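Mannitol dehydrogenase (Pseudomonas fluorescens, PDB 1LJ8) probably catalyses the NAD-dependent interconversion of mannitol and fructose, as a long-chain dehydrogenase of the mannitol dehydrogenase family. Local coordinates at residues His38-Ala43 and Trp254-Glu259; Leu149-His154 and Pro162-Gly167; Val229-Pro234 and Pro260-Val265. One frame throughout, in Å; residues are numbered along the deposited sequence.

Contact 1: residues His38-Ala43 and Trp254-Glu259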
loop_
_atom_site.group_PDB
_atom_site.type_symbol
_atom_site.label_atom_id
_atom_site.label_comp_id
_atom_site.label_asym_id
_atom_site.label_seq_id
_atom_site.Cartn_x
_atom_site.Cartn_y
_atom_site.Cartn_z
ATOM N N HIS A 38 1.763 7.185 -3.543
ATOM C CA HIS A 38 1.562 7.656 -4.910
ATOM C C HIS A 38 2.546 8.767 -5.241
ATOM O O HIS A 38 3.140 8.808 -6.318
ATOM C CB HIS A 38 0.136 8.244 -5.089
ATOM C CG HIS A 38 -0.009 9.017 -6.361
ATOM N ND1 HIS A 38 0.000 8.398 -7.598
ATOM C CD2 HIS A 38 -0.082 10.351 -6.597
ATOM C CE1 HIS A 38 -0.054 9.328 -8.541
ATOM N NE2 HIS A 38 -0.101 10.519 -7.963
ATOM N N ARG A 39 2.716 9.681 -4.294
ATOM C CA ARG A 39 3.580 10.823 -4.521
ATOM C C ARG A 39 5.062 10.478 -4.584
ATOM O O ARG A 39 5.818 11.112 -5.344
ATOM C CB ARG A 39 3.346 11.876 -3.401
ATOM C CG ARG A 39 1.864 12.378 -3.422
ATOM C CD ARG A 39 1.758 13.650 -2.569
ATOM N NE ARG A 39 2.040 13.335 -1.160
ATOM C CZ ARG A 39 2.539 14.218 -0.287
ATOM N NH1 ARG A 39 2.807 15.466 -0.689
ATOM N NH2 ARG A 39 2.785 13.843 0.987
ATOM N N ALA A 40 5.479 9.506 -3.783
ATOM C CA ALA A 40 6.908 9.120 -3.750
ATOM C C ALA A 40 7.291 8.170 -4.868
ATOM O O ALA A 40 8.501 7.953 -5.110
ATOM C CB ALA A 40 7.215 8.420 -2.402
ATOM N N HIS A 41 6.291 7.623 -5.544
ATOM C CA HIS A 41 6.541 6.584 -6.544
ATOM C C HIS A 41 6.001 6.946 -7.913
ATOM O O HIS A 41 6.762 7.403 -8.745
ATOM C CB HIS A 41 5.949 5.261 -5.991
ATOM C CG HIS A 41 6.269 4.045 -6.806
ATOM N ND1 HIS A 41 5.434 3.584 -7.796
ATOM C CD2 HIS A 41 7.335 3.196 -6.768
ATOM C CE1 HIS A 41 5.967 2.495 -8.344
ATOM N NE2 HIS A 41 7.126 2.247 -7.742
ATOM N N GLN A 42 4.705 6.792 -8.170
ATOM C CA GLN A 42 4.228 7.153 -9.513
ATOM C C GLN A 42 4.415 8.626 -9.866
ATOM O O GLN A 42 4.821 8.952 -11.001
ATOM C CB GLN A 42 2.728 6.821 -9.695
ATOM C CG GLN A 42 2.367 5.336 -9.429
ATOM C CD GLN A 42 1.872 5.147 -8.005
ATOM O OE1 GLN A 42 0.803 5.661 -7.642
ATOM N NE2 GLN A 42 2.648 4.430 -7.183
ATOM N N ALA A 43 4.106 9.544 -8.942
ATOM C CA ALA A 43 4.282 10.966 -9.291
ATOM C C ALA A 43 5.793 11.281 -9.444
ATOM O O ALA A 43 6.193 12.133 -10.257
ATOM C CB ALA A 43 3.657 11.874 -8.202
ATOM N N TRP A 254 2.919 19.603 3.551
ATOM C CA TRP A 254 2.778 18.126 3.439
ATOM C C TRP A 254 3.778 17.533 2.470
ATOM O O TRP A 254 3.458 17.129 1.344
ATOM C CB TRP A 254 1.330 17.775 2.994
ATOM C CG TRP A 254 0.944 16.290 3.067
ATOM C CD1 TRP A 254 1.261 15.401 4.054
ATOM C CD2 TRP A 254 0.207 15.563 2.084
ATOM N NE1 TRP A 254 0.767 14.144 3.728
ATOM C CE2 TRP A 254 0.120 14.228 2.522
ATOM C CE3 TRP A 254 -0.377 15.917 0.856
ATOM C CZ2 TRP A 254 -0.536 13.230 1.769
ATOM C CZ3 TRP A 254 -1.013 14.936 0.105
ATOM C CH2 TRP A 254 -1.086 13.608 0.566
ATOM N N PRO A 255 5.034 17.498 2.892
ATOM C CA PRO A 255 6.027 16.908 1.996
ATOM C C PRO A 255 5.844 15.376 2.041
ATOM O O PRO A 255 5.077 14.873 2.870
ATOM C CB PRO A 255 7.355 17.319 2.627
ATOM C CG PRO A 255 7.045 17.358 4.134
ATOM C CD PRO A 255 5.614 17.976 4.162
ATOM N N VAL A 256 6.495 14.649 1.141
ATOM C CA VAL A 256 6.441 13.174 1.207
ATOM C C VAL A 256 7.876 12.736 1.543
ATOM O O VAL A 256 8.837 13.280 0.987
ATOM C CB VAL A 256 5.964 12.502 -0.102
ATOM C CG1 VAL A 256 6.946 12.757 -1.294
ATOM C CG2 VAL A 256 5.825 10.948 0.144
ATOM N N VAL A 257 8.018 11.831 2.512
ATOM C CA VAL A 257 9.354 11.343 2.871
ATOM C C VAL A 257 9.440 9.888 2.396
ATOM O O VAL A 257 8.425 9.164 2.408
ATOM C CB VAL A 257 9.614 11.403 4.419
ATOM C CG1 VAL A 257 9.759 12.880 4.855
ATOM C CG2 VAL A 257 8.503 10.734 5.189
ATOM N N CYS A 258 10.637 9.449 2.002
ATOM C CA CYS A 258 10.760 8.080 1.469
ATOM C C CYS A 258 12.225 7.701 1.431
ATOM O O CYS A 258 13.103 8.566 1.549
ATOM C CB CYS A 258 10.203 8.028 0.024
ATOM S SG CYS A 258 10.936 9.256 -1.143
ATOM N N GLU A 259 12.490 6.396 1.326
ATOM C CA GLU A 259 13.863 5.915 1.238
ATOM C C GLU A 259 14.422 6.189 -0.152
ATOM O O GLU A 259 13.692 6.437 -1.082
ATOM C CB GLU A 259 13.915 4.401 1.483
ATOM C CG GLU A 259 13.098 3.653 0.465
ATOM C CD GLU A 259 13.216 2.128 0.538
ATOM O OE1 GLU A 259 12.276 1.480 0.046
ATOM O OE2 GLU A 259 14.234 1.568 1.033
#
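The guanidinium of Arg39 lies flat on the indole of Trp254. The two planes are only 13° apart. CZ of Arg39 sits 3.4 Å from the centroid of the six-membered ring of Trp254, almost on the ring normal, so the stack is also a cation-pi contact. The opposite face of the guanidinium is covered by CB of Val256, 3.6 Å from NH2 of Arg39. Hydrogen bonds add to this sandwich. NH1 of Arg39 donates to the carbonyl O of Trp254 at 2.7 Å, nearly straight and within the guanidinium plane. NH2 of Arg39 makes a weak bond to O of Pro255 at 3.1 Å. Trp254 thus holds the arginine twice, with its ring and with its carbonyl. A leucine in place of Trp254 would probably take away the flat aromatic cover and leave the guanidinium freer to tilt, held mainly by backbone carbonyls.

The next residue, Ala40, packs its CB on CG2 of Val256 at 3.8 Å and on CB of Cys258 at 3.9 Å. Val256 turns CG2 to the alanine by setting it anti to the backbone N, with CG1 at chi1 64°.

In the second shell, NE of Arg39 donates to O of Gly35, which ties the arginine to the residue just before its own helix. Helix 69-77 packs on Trp254 through Ala72, Asp75 and Leu76. Strand 256-258 is an edge strand of the mixed sheet. The contact fastens this edge to helix 36-40, which follows the first strand of the Rossmann domain at the NAD site.

Contact 2: residues Leu149-His154 and Pro162-Gly167; sequences LPQIQH and PKTVFG
Gln151 meets Thr164 through the aliphatic part of its side chain. Its CG lies 3.6 Å from CG2 of Thr164, and the two side chains cross at about a right angle. CG of Gln151 stands between the backbone N and the carbonyl carbon (chi1 64°). The chain then bends at chi2, which carries the amide away from the threonine. CB of Gln151 also comes within 4.3 Å of CE of Lys163.

Ile152 follows, on the buried side of helix 150-157. Its terminal CD1 touches CD1 of Phe166 at 3.7 Å, at an oblique angle to the ring. Both side chains reach helix 195-210, Ile152 at Phe206 and Phe166 at Ala202. The phenylalanine also meets the ring of Phe145 edge-to-face.

His154 ends the walk. With CG anti to the backbone N (chi1 170°), its imidazole reaches the chain of Lys163. CD of Lys163 stands over the middle of the ring, 4.0 Å from its centroid and 10° off the normal, a CH-pi contact. CG of Lys163 is nearer to the rim, 3.6 Å from CE1 of His154. The ring also meets that of His158.

Facing this helix, Thr164 is the N-cap of helix 165-178. Its OG1 accepts from N of Gly167 in an almost straight bond of 3.2 Å. The same hydroxyl is bonded to OD2 of Asp155, whose OD1 takes the N-H of Lys163.

No hydrogen bond joins the two six-residue segments directly. Methyl, methylene and ring contacts bring them together. The direct contact is therefore apolar, and its polar support comes from the carboxylate of Asp155, next to the first segment, which holds the N-cap threonine and the backbone N of Lys163.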
loop_
_atom_site.group_PDB
_atom_site.type_symbol
_atom_site.label_atom_id
_atom_site.label_comp_id
_atom_site.label_asym_id
_atom_site.label_seq_id
_atom_site.Cartn_x
_atom_site.Cartn_y
_atom_site.Cartn_z
ATOM N N LEU A 149 -21.324 -5.506 0.907
ATOM C CA LEU A 149 -20.837 -4.353 1.642
ATOM C C LEU A 149 -21.790 -3.198 1.365
ATOM O O LEU A 149 -22.251 -3.008 0.228
ATOM C CB LEU A 149 -19.403 -3.974 1.209
ATOM C CG LEU A 149 -18.374 -5.031 1.612
ATOM C CD1 LEU A 149 -16.990 -4.734 0.975
ATOM C CD2 LEU A 149 -18.299 -5.059 3.129
ATOM N N PRO A 150 -22.073 -2.405 2.393
ATOM C CA PRO A 150 -22.988 -1.257 2.290
ATOM C C PRO A 150 -22.661 -0.216 1.218
ATOM O O PRO A 150 -23.548 0.261 0.507
ATOM C CB PRO A 150 -22.977 -0.677 3.715
ATOM C CG PRO A 150 -21.595 -1.162 4.290
ATOM C CD PRO A 150 -21.539 -2.564 3.760
ATOM N N GLN A 151 -21.388 0.149 1.100
ATOM C CA GLN A 151 -21.011 1.153 0.124
ATOM C C GLN A 151 -21.136 0.573 -1.300
ATOM O O GLN A 151 -21.413 1.315 -2.259
ATOM C CB GLN A 151 -19.583 1.647 0.431
ATOM C CG GLN A 151 -18.514 0.571 0.284
ATOM C CD GLN A 151 -18.237 -0.280 1.544
ATOM O OE1 GLN A 151 -19.142 -0.629 2.319
ATOM N NE2 GLN A 151 -16.950 -0.643 1.724
ATOM N N ILE A 152 -20.946 -0.743 -1.453
ATOM C CA ILE A 152 -21.109 -1.376 -2.766
ATOM C C ILE A 152 -22.617 -1.402 -3.084
ATOM O O ILE A 152 -23.020 -1.101 -4.208
ATOM C CB ILE A 152 -20.549 -2.834 -2.805
ATOM C CG1 ILE A 152 -19.004 -2.801 -2.612
ATOM C CG2 ILE A 152 -20.920 -3.520 -4.153
ATOM C CD1 ILE A 152 -18.261 -2.051 -3.697
ATOM N N GLN A 153 -23.441 -1.782 -2.112
ATOM C CA GLN A 153 -24.898 -1.761 -2.365
ATOM C C GLN A 153 -25.352 -0.336 -2.701
ATOM O O GLN A 153 -26.262 -0.148 -3.544
ATOM C CB GLN A 153 -25.689 -2.242 -1.139
ATOM C CG GLN A 153 -25.688 -3.754 -0.969
ATOM C CD GLN A 153 -26.285 -4.467 -2.177
ATOM O OE1 GLN A 153 -27.447 -4.222 -2.552
ATOM N NE2 GLN A 153 -25.495 -5.333 -2.812
ATOM N N HIS A 154 -24.763 0.654 -2.026
ATOM C CA HIS A 154 -25.103 2.045 -2.312
ATOM C C HIS A 154 -24.841 2.372 -3.781
ATOM O O HIS A 154 -25.707 2.918 -4.486
ATOM C CB HIS A 154 -24.294 3.041 -1.435
ATOM C CG HIS A 154 -24.445 4.461 -1.886
ATOM N ND1 HIS A 154 -23.745 4.983 -2.958
ATOM C CD2 HIS A 154 -25.299 5.433 -1.487
ATOM C CE1 HIS A 154 -24.160 6.217 -3.196
ATOM N NE2 HIS A 154 -25.102 6.513 -2.317
ATOM N N PRO A 162 -22.144 7.689 -7.181
ATOM C CA PRO A 162 -21.320 6.691 -6.495
ATOM C C PRO A 162 -20.432 7.269 -5.410
ATOM O O PRO A 162 -20.174 8.477 -5.355
ATOM C CB PRO A 162 -20.484 6.072 -7.640
ATOM C CG PRO A 162 -20.197 7.275 -8.502
ATOM C CD PRO A 162 -21.622 7.982 -8.533
ATOM N N LYS A 163 -19.966 6.378 -4.547
ATOM C CA LYS A 163 -19.077 6.772 -3.484
ATOM C C LYS A 163 -17.798 5.942 -3.565
ATOM O O LYS A 163 -16.791 6.351 -2.996
ATOM C CB LYS A 163 -19.692 6.531 -2.121
ATOM C CG LYS A 163 -21.015 7.248 -1.897
ATOM C CD LYS A 163 -21.401 7.105 -0.434
ATOM C CE LYS A 163 -21.081 5.712 0.084
ATOM N NZ LYS A 163 -21.171 5.715 1.577
ATOM N N THR A 164 -17.839 4.794 -4.239
ATOM C CA THR A 164 -16.644 3.934 -4.272
ATOM C C THR A 164 -15.893 3.980 -5.571
ATOM O O THR A 164 -16.389 4.424 -6.596
ATOM C CB THR A 164 -16.968 2.439 -4.032
ATOM O OG1 THR A 164 -17.576 1.871 -5.215
ATOM C CG2 THR A 164 -17.925 2.300 -2.843
ATOM N N VAL A 165 -14.673 3.443 -5.529
ATOM C CA VAL A 165 -13.892 3.422 -6.731
ATOM C C VAL A 165 -14.630 2.671 -7.862
ATOM O O VAL A 165 -14.565 3.057 -9.042
ATOM C CB VAL A 165 -12.478 2.801 -6.400
ATOM C CG1 VAL A 165 -12.654 1.408 -5.825
ATOM C CG2 VAL A 165 -11.633 2.740 -7.625
ATOM N N PHE A 166 -15.312 1.582 -7.525
ATOM C CA PHE A 166 -16.007 0.833 -8.573
ATOM C C PHE A 166 -17.134 1.630 -9.195
ATOM O O PHE A 166 -17.297 1.597 -10.405
ATOM C CB PHE A 166 -16.557 -0.468 -8.006
ATOM C CG PHE A 166 -15.503 -1.310 -7.356
ATOM C CD1 PHE A 166 -15.434 -1.403 -5.982
ATOM C CD2 PHE A 166 -14.534 -1.932 -8.138
ATOM C CE1 PHE A 166 -14.385 -2.117 -5.364
ATOM C CE2 PHE A 166 -13.482 -2.643 -7.547
ATOM C CZ PHE A 166 -13.408 -2.730 -6.151
ATOM N N GLY A 167 -17.910 2.319 -8.363
ATOM C CA GLY A 167 -19.025 3.123 -8.869
ATOM C C GLY A 167 -18.518 4.249 -9.740
ATOM O O GLY A 167 -19.084 4.519 -10.808
#

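Contact 3: residues Val229-Pro234 and Pro260-Val265. With NAD (nicotinamide-adenine-dinucleotide), chain B.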
loop_
_atom_site.group_PDB
_atom_site.type_symbol
_atom_site.label_atom_id
_atom_site.label_comp_id
_atom_site.label_asym_id
_atom_site.label_seq_id
_atom_site.Cartn_x
_atom_site.Cartn_y
_atom_site.Cartn_z
ATOM N N VAL A 229 5.381 -2.742 -7.084
ATOM C CA VAL A 229 5.702 -1.347 -6.777
ATOM C C VAL A 229 6.429 -1.334 -5.455
ATOM O O VAL A 229 5.990 -1.978 -4.491
ATOM C CB VAL A 229 4.401 -0.497 -6.736
ATOM C CG1 VAL A 229 3.739 -0.577 -8.165
ATOM C CG2 VAL A 229 3.440 -0.998 -5.636
ATOM N N ASP A 230 7.558 -0.618 -5.380
ATOM C CA ASP A 230 8.320 -0.713 -4.151
ATOM C C ASP A 230 9.028 0.595 -3.789
ATOM O O ASP A 230 9.836 1.066 -4.576
ATOM C CB ASP A 230 9.377 -1.825 -4.363
ATOM C CG ASP A 230 10.035 -2.304 -3.061
ATOM O OD1 ASP A 230 9.638 -1.829 -2.001
ATOM O OD2 ASP A 230 10.957 -3.178 -3.095
ATOM N N ARG A 231 8.689 1.174 -2.642
ATOM C CA ARG A 231 9.408 2.350 -2.122
ATOM C C ARG A 231 8.826 2.640 -0.750
ATOM O O ARG A 231 7.665 3.045 -0.639
ATOM C CB ARG A 231 9.306 3.608 -3.012
ATOM C CG ARG A 231 10.211 4.727 -2.412
ATOM C CD ARG A 231 10.261 5.972 -3.308
ATOM N NE ARG A 231 11.629 6.497 -3.241
ATOM C CZ ARG A 231 12.095 7.489 -3.984
ATOM N NH1 ARG A 231 11.305 8.114 -4.847
ATOM N NH2 ARG A 231 13.408 7.787 -3.930
ATOM N N ILE A 232 9.621 2.398 0.291
ATOM C CA ILE A 232 9.163 2.604 1.676
ATOM C C ILE A 232 8.878 4.085 1.864
ATOM O O ILE A 232 9.747 4.953 1.704
ATOM C CB ILE A 232 10.192 2.068 2.679
ATOM C CG1 ILE A 232 10.225 0.516 2.579
ATOM C CG2 ILE A 232 9.808 2.469 4.103
ATOM C CD1 ILE A 232 11.554 -0.079 3.213
ATOM N N THR A 233 7.633 4.353 2.252
ATOM C CA THR A 233 7.158 5.735 2.356
ATOM C C THR A 233 6.427 5.936 3.678
ATOM O O THR A 233 5.238 5.615 3.826
ATOM C CB THR A 233 6.216 6.048 1.132
ATOM O OG1 THR A 233 6.921 5.807 -0.115
ATOM C CG2 THR A 233 5.725 7.548 1.186
ATOM N N PRO A 234 7.131 6.431 4.677
ATOM C CA PRO A 234 6.516 6.658 5.994
ATOM C C PRO A 234 5.395 7.737 5.913
ATOM O O PRO A 234 5.260 8.434 4.887
ATOM C CB PRO A 234 7.678 7.222 6.830
ATOM C CG PRO A 234 8.938 6.626 6.150
ATOM C CD PRO A 234 8.600 6.692 4.679
ATOM N N PRO A 260 15.746 6.120 -0.300
ATOM C CA PRO A 260 16.394 6.352 -1.601
ATOM C C PRO A 260 16.020 5.270 -2.610
ATOM O O PRO A 260 15.817 5.552 -3.792
ATOM C CB PRO A 260 17.915 6.291 -1.282
ATOM C CG PRO A 260 18.004 6.489 0.189
ATOM C CD PRO A 260 16.711 6.013 0.802
ATOM N N PHE A 261 15.952 4.025 -2.163
ATOM C CA PHE A 261 15.604 2.917 -3.060
ATOM C C PHE A 261 14.179 3.104 -3.642
ATOM O O PHE A 261 13.271 3.532 -2.931
ATOM C CB PHE A 261 15.604 1.580 -2.321
ATOM C CG PHE A 261 15.242 0.409 -3.211
ATOM C CD1 PHE A 261 16.177 -0.122 -4.093
ATOM C CD2 PHE A 261 13.952 -0.121 -3.194
ATOM C CE1 PHE A 261 15.829 -1.182 -4.959
ATOM C CE2 PHE A 261 13.593 -1.179 -4.067
ATOM C CZ PHE A 261 14.520 -1.704 -4.935
ATOM N N VAL A 262 14.014 2.751 -4.914
ATOM C CA VAL A 262 12.709 2.819 -5.579
ATOM C C VAL A 262 12.723 1.897 -6.798
ATOM O O VAL A 262 13.716 1.812 -7.545
ATOM C CB VAL A 262 12.361 4.299 -5.986
ATOM C CG1 VAL A 262 13.405 4.865 -6.923
ATOM C CG2 VAL A 262 10.934 4.375 -6.580
ATOM N N GLN A 263 11.638 1.165 -6.992
ATOM C CA GLN A 263 11.584 0.270 -8.137
ATOM C C GLN A 263 10.130 0.135 -8.603
ATOM O O GLN A 263 9.201 0.252 -7.814
ATOM C CB GLN A 263 12.160 -1.122 -7.742
ATOM C CG GLN A 263 12.197 -2.103 -8.910
ATOM C CD GLN A 263 13.009 -3.368 -8.575
ATOM O OE1 GLN A 263 13.095 -3.759 -7.414
ATOM N NE2 GLN A 263 13.563 -4.023 -9.600
ATOM N N TRP A 264 9.955 -0.100 -9.896
ATOM C CA TRP A 264 8.603 -0.281 -10.458
ATOM C C TRP A 264 8.785 -1.258 -11.626
ATOM O O TRP A 264 9.513 -0.953 -12.562
ATOM C CB TRP A 264 8.110 1.062 -11.017
ATOM C CG TRP A 264 6.644 1.106 -11.367
ATOM C CD1 TRP A 264 5.737 0.091 -11.280
ATOM C CD2 TRP A 264 5.929 2.257 -11.829
ATOM N NE1 TRP A 264 4.475 0.554 -11.653
ATOM C CE2 TRP A 264 4.577 1.877 -11.996
ATOM C CE3 TRP A 264 6.303 3.583 -12.112
ATOM C CZ2 TRP A 264 3.592 2.778 -12.435
ATOM C CZ3 TRP A 264 5.325 4.493 -12.551
ATOM C CH2 TRP A 264 3.974 4.080 -12.709
ATOM N N VAL A 265 8.159 -2.423 -11.535
ATOM C CA VAL A 265 8.198 -3.352 -12.651
ATOM C C VAL A 265 6.711 -3.499 -13.049
ATOM O O VAL A 265 5.876 -3.813 -12.205
ATOM C CB VAL A 265 8.757 -4.704 -12.254
ATOM C CG1 VAL A 265 8.853 -5.555 -13.571
ATOM C CG2 VAL A 265 10.142 -4.537 -11.591
HETATM P PA NAD B . -1.845 6.939 2.969
HETATM O O1A NAD B . -2.486 6.652 4.226
HETATM O O2A NAD B . -0.895 8.072 2.779
HETATM O O5B NAD B . -2.940 7.145 1.826
HETATM C C5B NAD B . -3.958 6.120 1.606
HETATM C C4B NAD B . -4.835 6.819 0.547
HETATM O O4B NAD B . -5.904 5.852 0.179
HETATM C C3B NAD B . -5.667 8.052 1.049
HETATM O O3B NAD B . -5.743 8.963 -0.063
HETATM C C2B NAD B . -7.020 7.429 1.423
HETATM O O2B NAD B . -8.086 8.370 1.429
HETATM C C1B NAD B . -7.197 6.434 0.292
HETATM N N9A NAD B . -8.122 5.375 0.543
HETATM C C8A NAD B . -8.263 4.519 1.617
HETATM N N7A NAD B . -9.226 3.644 1.441
HETATM C C5A NAD B . -9.734 3.950 0.187
HETATM C C6A NAD B . -10.767 3.328 -0.523
HETATM N N6A NAD B . -11.473 2.273 -0.114
HETATM N N1A NAD B . -11.098 3.845 -1.768
HETATM C C2A NAD B . -10.421 4.940 -2.302
HETATM N N3A NAD B . -9.377 5.560 -1.625
HETATM C C4A NAD B . -9.080 5.016 -0.372
HETATM O O3 NAD B . -1.145 5.583 2.531
HETATM P PN NAD B . 0.119 5.296 1.581
HETATM O O1N NAD B . 1.327 5.213 2.408
HETATM O O2N NAD B . 0.092 6.293 0.508
HETATM O O5D NAD B . -0.168 3.831 1.071
HETATM C C5D NAD B . -1.289 3.645 0.217
HETATM C C4D NAD B . -1.099 2.332 -0.406
HETATM O O4D NAD B . -0.018 2.281 -1.359
HETATM C C3D NAD B . -0.889 1.086 0.528
HETATM O O3D NAD B . -2.099 0.657 1.142
HETATM C C2D NAD B . -0.202 0.083 -0.378
HETATM O O2D NAD B . -1.147 -0.715 -1.079
HETATM C C1D NAD B . 0.631 0.979 -1.330
HETATM N N1N NAD B . 2.054 1.106 -0.960
HETATM C C2N NAD B . 2.546 1.878 0.108
HETATM C C3N NAD B . 3.889 1.816 0.379
HETATM C C7N NAD B . 4.438 2.628 1.568
HETATM O O7N NAD B . 5.605 2.395 1.916
HETATM N N7N NAD B . 3.675 3.470 2.234
HETATM C C4N NAD B . 4.791 0.950 -0.409
HETATM C C5N NAD B . 4.244 0.214 -1.504
HETATM C C6N NAD B . 2.854 0.274 -1.804
#
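The carbonyl O of Gln263 is gripped by two donors, N of Asp230 at 3.1 Å and NE2 of His41. In return, N of Gln263 donates to O of Asp230 at 3.0 Å. Asp230 and Gln263 are thus a hydrogen-bonded antiparallel pair. Val229 and Trp264 are the neighbouring non-hydrogen-bonded pair. Their side chains lie side by side, CG1 of Val229 against NE1 of Trp264 at 3.7 Å. The strands belong to a small mixed sheet of three, 227-230, 263-266 and 283-284.

Beyond the strand, the loop of the first segment holds NAD. The carboxamide oxygen O7N of NAD accepts the backbone N-H of Thr233 at 2.8 Å. The carboxamide nitrogen N7N of NAD donates back to O of Thr233 at 3.1 Å. One residue thus reads both ends of the amide, which should fix the rotation of the nicotinamide carboxamide. OG1 of Thr233 turns back to O of Arg231 and donates to it from well above the carbonyl plane.

On the Asp230 face, OD2 of Asp230 approaches the edge of the Phe261 ring at CE2, 3.4 Å away, with the two planes 70° apart. OD1 of Asp230 makes a salt bridge with Arg361.

Arg231 starts with CG anti to the backbone N (chi1 -175°) and bends at chi3, which brings its guanidinium against Val262. CB of Val262 lies over one face of it, 3.6 Å from NE of Arg231. NH2 of Arg231 bonds weakly to O of Pro260 and forms a salt bridge with Glu87. NE of Arg231 donates to O of Glu259, and NH1 to O of Ala40.

How the contacts relate
All three contacts lie in the Rossmann domain. Contacts 1 and 3 have centres 9 Å apart. They touch where Glu259 meets Ile232 and Ala40 meets Arg231. Strand 256-258 of the seven-stranded sheet is followed, after a short loop, by strand 263-266 of the three-stranded sheet. Both border NAD, contact 3 at the nicotinamide carboxamide, contact 1 nearer the pyrophosphate. Along the chain their segments alternate. Contact 2 is nested inside the loop closed by contact 1 and closes before contact 3 opens. Its centre is 28 Å from that of contact 1 and 30 Å from that of contact 3. It pairs helices 150-157 and 165-178 near the adenine end of NAD, about 6 Å from the Thr164 side chain (nearest atoms).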